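Side-chain contacts in protein adenylyltransferase MntA (Shewanella oneidensis MR-1, PDB 6M6U), which neutralises its cognate toxin HepT by successively transferring three AMP units from ATP onto a tyrosine of the toxin: residues 95-98 with 99-102; 113-116 with 117-120; 101-104 with 105-109. The protein carries 2 engineered substitutions. All coordinates share one frame; numbering follows the deposited sequence.

Contact 1: 95-98 with 99-102; sequences GTQQ and DDEL
Thr-96 caps the start of helix 97-125: its OG1 accepts from the backbone N of Asp-99 at 3.0 Å, and the bond is nearly straight (163°). The hydroxyl reaches that N-H because OG1 stands between its own backbone N and carbonyl carbon (chi1 67°). This is the N-cap bond, which satisfies an amide that has no preceding helical turn to donate into. The helical bonds start immediately afterwards: Asp-100 N gives to Thr-96 O (3.2 Å), Glu-101 N to Gln-97 O (3.0 Å) and Leu-102 N to Gln-98 O (2.9 Å).

Gln-97 and Glu-101, one turn apart, pair through their side chains. Gln-97 is bent at chi2 (65°), which brings its amide alongside Asp-100 and up to Glu-101, and NE2 donates to Glu-101 OE1 at 3.0 Å. The carboxylate oxygen lies near the amide plane, whereas the nitrogen approaches from above the carboxylate plane. The other oxygen, Glu-101 OE2, is engaged by Asn-2 of a HepT subunit, so both carboxylate oxygens have a donor. Asp-100 OD2 also comes within 3.3 Å of Gln-97 NE2, but is not aligned for a hydrogen bond; the stronger partners of this carboxylate are Tyr-24 of the same chain and Arg-59 of HepT, both at OD1.

Asp-99 rests on Gln-21 and Leu-22 of strand 20-26, Asp-100 on Leu-22, while Gln-98, Glu-101 and Leu-102 pack on the HepT subunit. The capped turn thus follows strand 91-94 and sets the long helix between the sheet and the toxin.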
loop_
_atom_site.group_PDB
_atom_site.type_symbol
_atom_site.label_atom_id
_atom_site.label_comp_id
_atom_site.label_asym_id
_atom_site.label_seq_id
_atom_site.Cartn_x
_atom_site.Cartn_y
_atom_site.Cartn_z
ATOM N N GLY E 95 5.857 32.168 15.999
ATOM C CA GLY E 95 6.162 33.203 15.035
ATOM C C GLY E 95 5.410 34.495 15.330
ATOM O O GLY E 95 4.391 34.517 16.023
ATOM N N THR E 96 5.933 35.593 14.785
ATOM C CA THR E 96 5.315 36.886 15.038
ATOM C C THR E 96 3.960 36.983 14.343
ATOM O O THR E 96 3.671 36.285 13.365
ATOM C CB THR E 96 6.207 38.032 14.560
ATOM O OG1 THR E 96 6.300 38.004 13.130
ATOM C CG2 THR E 96 7.601 37.919 15.167
ATOM N N GLN E 97 3.115 37.871 14.868
ATOM C CA GLN E 97 1.852 38.149 14.201
ATOM C C GLN E 97 2.083 38.765 12.827
ATOM O O GLN E 97 1.322 38.500 11.890
ATOM C CB GLN E 97 0.986 39.064 15.071
ATOM C CG GLN E 97 -0.403 39.339 14.502
ATOM C CD GLN E 97 -1.266 38.088 14.428
ATOM O OE1 GLN E 97 -1.211 37.225 15.310
ATOM N NE2 GLN E 97 -2.067 37.983 13.370
ATOM N N GLN E 98 3.146 39.559 12.671
ATOM C CA GLN E 98 3.368 40.232 11.395
ATOM C C GLN E 98 3.803 39.248 10.313
ATOM O O GLN E 98 3.373 39.362 9.159
ATOM C CB GLN E 98 4.394 41.354 11.554
ATOM C CG GLN E 98 4.294 42.432 10.478
ATOM C CD GLN E 98 3.006 43.251 10.576
ATOM O OE1 GLN E 98 2.184 43.255 9.651
ATOM N NE2 GLN E 98 2.839 43.955 11.701
ATOM N N ASP E 99 4.654 38.275 10.660
ATOM C CA ASP E 99 5.012 37.253 9.682
ATOM C C ASP E 99 3.803 36.414 9.293
ATOM O O ASP E 99 3.686 35.989 8.140
ATOM C CB ASP E 99 6.132 36.360 10.217
ATOM C CG ASP E 99 7.499 37.018 10.124
ATOM O OD1 ASP E 99 7.614 38.061 9.449
ATOM O OD2 ASP E 99 8.466 36.481 10.706
ATOM N N ASP E 100 2.887 36.177 10.231
ATOM C CA ASP E 100 1.673 35.441 9.897
ATOM C C ASP E 100 0.812 36.225 8.918
ATOM O O ASP E 100 0.199 35.645 8.014
ATOM C CB ASP E 100 0.886 35.118 11.169
ATOM C CG ASP E 100 -0.572 34.790 10.888
ATOM O OD1 ASP E 100 -0.870 33.639 10.511
ATOM O OD2 ASP E 100 -1.426 35.692 11.045
ATOM N N GLU E 101 0.759 37.545 9.075
ATOM C CA GLU E 101 -0.100 38.356 8.219
ATOM C C GLU E 101 0.520 38.569 6.843
ATOM O O GLU E 101 -0.199 38.562 5.835
ATOM C CB GLU E 101 -0.403 39.683 8.914
ATOM C CG GLU E 101 -1.201 39.483 10.201
ATOM C CD GLU E 101 -1.270 40.723 11.077
ATOM O OE1 GLU E 101 -2.078 40.722 12.030
ATOM O OE2 GLU E 101 -0.524 41.694 10.819
ATOM N N LEU E 102 1.844 38.750 6.780
ATOM C CA LEU E 102 2.526 38.791 5.489
ATOM C C LEU E 102 2.227 37.535 4.685
ATOM O O LEU E 102 1.821 37.606 3.519
ATOM C CB LEU E 102 4.036 38.942 5.684
ATOM C CG LEU E 102 4.558 40.241 6.300
ATOM C CD1 LEU E 102 6.047 40.120 6.602
ATOM C CD2 LEU E 102 4.299 41.412 5.383
#

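Contact 2: 113-116 with 117-120; sequences HLQA and ERQA
Glu-117 and Arg-118 each reach back one turn to residues 113-115, i to i+4 and i to i+3 contacts within the long C-terminal helix 97-125, whose flank here lies against HepT. Glu-117 N donates to His-113 O at 3.1 Å, and the side chain runs back past the same carbonyl, its CG 3.2 Å from His-113 O. The carboxylate then leaves the helix: Ser-69 of a HepT subunit bonds OE1, and Arg-97 of that subunit forms a salt bridge with OE2.

At Arg-118 the backbone N bonds Leu-114 O (2.9 Å). With chi1 at 73°, CG is flanked by both backbone neighbours of CA, and the chain then runs extended to NE, carrying the guanidinium back over Leu-114. There Arg-118 CD packs on Leu-114 CG at 3.7 Å, and Leu-114 CD2 lies over one guanidinium face, toward its rim. Gln-115 OE1 is gripped side-on by two arginine nitrogens, Arg-118 NE at 2.8 Å and Arg-118 NH2 at 3.1 Å. It lies in the guanidinium plane, with NE almost straight beyond the amide C=O and NH2 above the amide plane. NH2 also forms a salt bridge with Asp-3 of one HepT subunit, and NH1 donates to Pro-66 O of the subunit that carries Ser-69 and Arg-97.

Gln-119 follows, its CB resting 3.2 Å from Gln-115 O.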
loop_
_atom_site.group_PDB
_atom_site.type_symbol
_atom_site.label_atom_id
_atom_site.label_comp_id
_atom_site.label_asym_id
_atom_site.label_seq_id
_atom_site.Cartn_x
_atom_site.Cartn_y
_atom_site.Cartn_z
ATOM N N HIS E 113 -6.086 34.738 -7.406
ATOM C CA HIS E 113 -5.692 34.738 -8.813
ATOM C C HIS E 113 -5.703 33.336 -9.400
ATOM O O HIS E 113 -6.026 33.163 -10.581
ATOM C CB HIS E 113 -4.308 35.361 -8.988
ATOM C CG HIS E 113 -4.310 36.857 -8.957
ATOM N ND1 HIS E 113 -3.935 37.578 -7.844
ATOM C CD2 HIS E 113 -4.643 37.767 -9.902
ATOM C CE1 HIS E 113 -4.035 38.869 -8.106
ATOM N NE2 HIS E 113 -4.463 39.010 -9.348
ATOM N N LEU E 114 -5.354 32.324 -8.599
ATOM C CA LEU E 114 -5.413 30.951 -9.091
ATOM C C LEU E 114 -6.852 30.524 -9.363
ATOM O O LEU E 114 -7.127 29.861 -10.370
ATOM C CB LEU E 114 -4.752 30.001 -8.091
ATOM C CG LEU E 114 -4.889 28.534 -8.509
ATOM C CD1 LEU E 114 -4.128 28.271 -9.814
ATOM C CD2 LEU E 114 -4.451 27.575 -7.400
ATOM N N GLN E 115 -7.782 30.904 -8.482
ATOM C CA GLN E 115 -9.182 30.527 -8.667
ATOM C C GLN E 115 -9.751 31.091 -9.961
ATOM O O GLN E 115 -10.476 30.394 -10.683
ATOM C CB GLN E 115 -10.015 30.991 -7.475
ATOM C CG GLN E 115 -9.819 30.150 -6.235
ATOM C CD GLN E 115 -10.340 28.734 -6.405
ATOM O OE1 GLN E 115 -9.755 27.923 -7.127
ATOM N NE2 GLN E 115 -11.453 28.436 -5.748
ATOM N N ALA E 116 -9.446 32.355 -10.266
ATOM C CA ALA E 116 -9.867 32.911 -11.548
ATOM C C ALA E 116 -9.239 32.143 -12.706
ATOM O O ALA E 116 -9.913 31.841 -13.697
ATOM C CB ALA E 116 -9.515 34.401 -11.621
ATOM N N GLU E 117 -7.954 31.793 -12.588
ATOM C CA GLU E 117 -7.257 31.110 -13.678
ATOM C C GLU E 117 -7.838 29.725 -13.953
ATOM O O GLU E 117 -7.911 29.293 -15.109
ATOM C CB GLU E 117 -5.766 30.984 -13.356
ATOM C CG GLU E 117 -4.970 32.275 -13.449
ATOM C CD GLU E 117 -3.584 32.138 -12.841
ATOM O OE1 GLU E 117 -3.247 31.029 -12.372
ATOM O OE2 GLU E 117 -2.833 33.138 -12.831
ATOM N N ARG E 118 -8.234 29.003 -12.907
ATOM C CA ARG E 118 -8.548 27.586 -13.037
ATOM C C ARG E 118 -10.024 27.274 -12.825
ATOM O O ARG E 118 -10.390 26.093 -12.759
ATOM C CB ARG E 118 -7.709 26.775 -12.052
ATOM C CG ARG E 118 -8.175 26.945 -10.622
ATOM C CD ARG E 118 -7.376 26.105 -9.662
ATOM N NE ARG E 118 -7.975 26.138 -8.336
ATOM C CZ ARG E 118 -7.771 25.213 -7.404
ATOM N NH1 ARG E 118 -6.979 24.176 -7.663
ATOM N NH2 ARG E 118 -8.364 25.327 -6.222
ATOM N N GLN E 119 -10.878 28.295 -12.710
ATOM C CA GLN E 119 -12.293 28.043 -12.443
ATOM C C GLN E 119 -12.914 27.167 -13.525
ATOM O O GLN E 119 -13.755 26.310 -13.231
ATOM C CB GLN E 119 -13.052 29.367 -12.314
ATOM C CG GLN E 119 -14.516 29.217 -11.914
ATOM C CD GLN E 119 -14.697 28.657 -10.510
ATOM O OE1 GLN E 119 -13.940 28.978 -9.592
ATOM N NE2 GLN E 119 -15.705 27.810 -10.340
ATOM N N ALA E 120 -12.496 27.348 -14.781
ATOM C CA ALA E 120 -13.052 26.538 -15.862
ATOM C C ALA E 120 -12.670 25.071 -15.712
ATOM O O ALA E 120 -13.470 24.181 -16.021
ATOM C CB ALA E 120 -12.591 27.077 -17.215
#

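Contact 3: 101-104 with 105-109; sequences ELFA and VKTIS
Phe-103 and Thr-107, one helical turn apart, meet through both ring and carbonyl. Phe-103 O accepts twice, from Thr-107 N and from Thr-107 OG1, each at 2.8 Å, and the two donors approach from opposite faces of the carbonyl plane. The hydroxyl can turn back to this oxygen because OG1 lies beside its own backbone N, opposite the carbonyl carbon (chi1 -64°). Ordinary helical bonds flank the pair: Val-105 N to Glu-101 O (2.9 Å), Lys-106 N to Leu-102 O (3.0 Å) and Ile-108 N to Ala-104 O (2.8 Å).

The ring contact uses the same hydroxyl. Thr-107 OG1 sits over one face of Phe-103, displaced toward the rim, with CE1 its nearest ring atom at 3.3 Å. With chi1 at 171° the ring stands out from the helix, leaning toward the next turn so that a face comes over OG1.

Aliphatic carbons lie against backbone carbonyls one turn back: Val-105 CB and CG2 against Glu-101 O, and Ile-108 CG1 at 3.2 Å from Ala-104 O. In the packing around them, Phe-103 and Thr-107 also touch Val-87 of helix 80-89, and Phe-103 reaches Leu-22 and Tyr-24 of strand 20-26; Ala-104 and Val-105 face HepT.

Chemically, the threonine hydroxyl spends its hydrogen on the Phe-103 carbonyl, which lets a polar group lie buried beneath an aromatic face where the helix packs against the nucleotidyltransferase fold.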
loop_
_atom_site.group_PDB
_atom_site.type_symbol
_atom_site.label_atom_id
_atom_site.label_comp_id
_atom_site.label_asym_id
_atom_site.label_seq_id
_atom_site.Cartn_x
_atom_site.Cartn_y
_atom_site.Cartn_z
ATOM N N GLU E 101 0.759 37.545 9.075
ATOM C CA GLU E 101 -0.100 38.356 8.219
ATOM C C GLU E 101 0.520 38.569 6.843
ATOM O O GLU E 101 -0.199 38.562 5.835
ATOM C CB GLU E 101 -0.403 39.683 8.914
ATOM C CG GLU E 101 -1.201 39.483 10.201
ATOM C CD GLU E 101 -1.270 40.723 11.077
ATOM O OE1 GLU E 101 -2.078 40.722 12.030
ATOM O OE2 GLU E 101 -0.524 41.694 10.819
ATOM N N LEU E 102 1.844 38.750 6.780
ATOM C CA LEU E 102 2.526 38.791 5.489
ATOM C C LEU E 102 2.227 37.535 4.685
ATOM O O LEU E 102 1.821 37.606 3.519
ATOM C CB LEU E 102 4.036 38.942 5.684
ATOM C CG LEU E 102 4.558 40.241 6.300
ATOM C CD1 LEU E 102 6.047 40.120 6.602
ATOM C CD2 LEU E 102 4.299 41.412 5.383
ATOM N N PHE E 103 2.405 36.368 5.313
ATOM C CA PHE E 103 2.174 35.101 4.628
ATOM C C PHE E 103 0.719 34.957 4.196
ATOM O O PHE E 103 0.437 34.527 3.070
ATOM C CB PHE E 103 2.586 33.947 5.539
ATOM C CG PHE E 103 2.195 32.598 5.025
ATOM C CD1 PHE E 103 2.784 32.083 3.883
ATOM C CD2 PHE E 103 1.244 31.839 5.689
ATOM C CE1 PHE E 103 2.435 30.838 3.406
ATOM C CE2 PHE E 103 0.888 30.583 5.219
ATOM C CZ PHE E 103 1.484 30.084 4.077
ATOM N N ALA E 104 -0.219 35.325 5.073
ATOM C CA ALA E 104 -1.634 35.182 4.749
ATOM C C ALA E 104 -2.027 36.075 3.574
ATOM O O ALA E 104 -2.704 35.628 2.639
ATOM C CB ALA E 104 -2.483 35.492 5.982
ATOM N N VAL E 105 -1.603 37.343 3.602
ATOM C CA VAL E 105 -1.940 38.276 2.526
ATOM C C VAL E 105 -1.379 37.784 1.195
ATOM O O VAL E 105 -2.069 37.795 0.167
ATOM C CB VAL E 105 -1.434 39.689 2.866
ATOM C CG1 VAL E 105 -1.164 40.484 1.591
ATOM C CG2 VAL E 105 -2.446 40.407 3.722
ATOM N N LYS E 106 -0.116 37.350 1.193
ATOM C CA LYS E 106 0.470 36.792 -0.022
ATOM C C LYS E 106 -0.285 35.549 -0.482
ATOM O O LYS E 106 -0.563 35.390 -1.677
ATOM C CB LYS E 106 1.947 36.469 0.212
ATOM C CG LYS E 106 2.604 35.697 -0.926
ATOM C CD LYS E 106 4.023 35.280 -0.570
ATOM C CE LYS E 106 4.521 34.171 -1.490
ATOM N NZ LYS E 106 5.659 34.605 -2.352
ATOM N N THR E 107 -0.642 34.664 0.456
ATOM C CA THR E 107 -1.299 33.412 0.091
ATOM C C THR E 107 -2.685 33.658 -0.496
ATOM O O THR E 107 -3.010 33.164 -1.581
ATOM C CB THR E 107 -1.405 32.496 1.314
ATOM O OG1 THR E 107 -0.095 32.124 1.766
ATOM C CG2 THR E 107 -2.193 31.247 0.958
ATOM N N ILE E 108 -3.520 34.415 0.214
ATOM C CA ILE E 108 -4.902 34.611 -0.219
ATOM C C ILE E 108 -4.953 35.319 -1.568
ATOM O O ILE E 108 -5.801 35.011 -2.415
ATOM C CB ILE E 108 -5.681 35.379 0.862
ATOM C CG1 ILE E 108 -5.648 34.595 2.180
ATOM C CG2 ILE E 108 -7.112 35.637 0.405
ATOM C CD1 ILE E 108 -6.247 35.337 3.350
ATOM N N SER E 109 -4.043 36.269 -1.795
ATOM C CA SER E 109 -3.971 36.930 -3.095
ATOM C C SER E 109 -3.625 35.937 -4.200
ATOM O O SER E 109 -4.312 35.869 -5.226
ATOM C CB SER E 109 -2.946 38.060 -3.046
ATOM O OG SER E 109 -2.818 38.667 -4.316
#

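All three contacts lie on helix 97-125 and differ in what its successive turns face. Contact 3 is the buried one, largely apolar, with a single side-chain hydroxyl turned inward onto the backbone. Contacts 1 and 2 are partly buried and more polar: the first starts the helix beside strand 20-26 through a cap and an amide-carboxylate bond, the second lies farther from the chain's centre and joins an amide to a guanidinium. Contacts 1 and 3 share Glu-101 and Leu-102, with centres about 10 Å apart; contacts 1 and 2 are about 27 Å apart between centres. HepT touches all three, in keeping with this helix's importance for binding toxin.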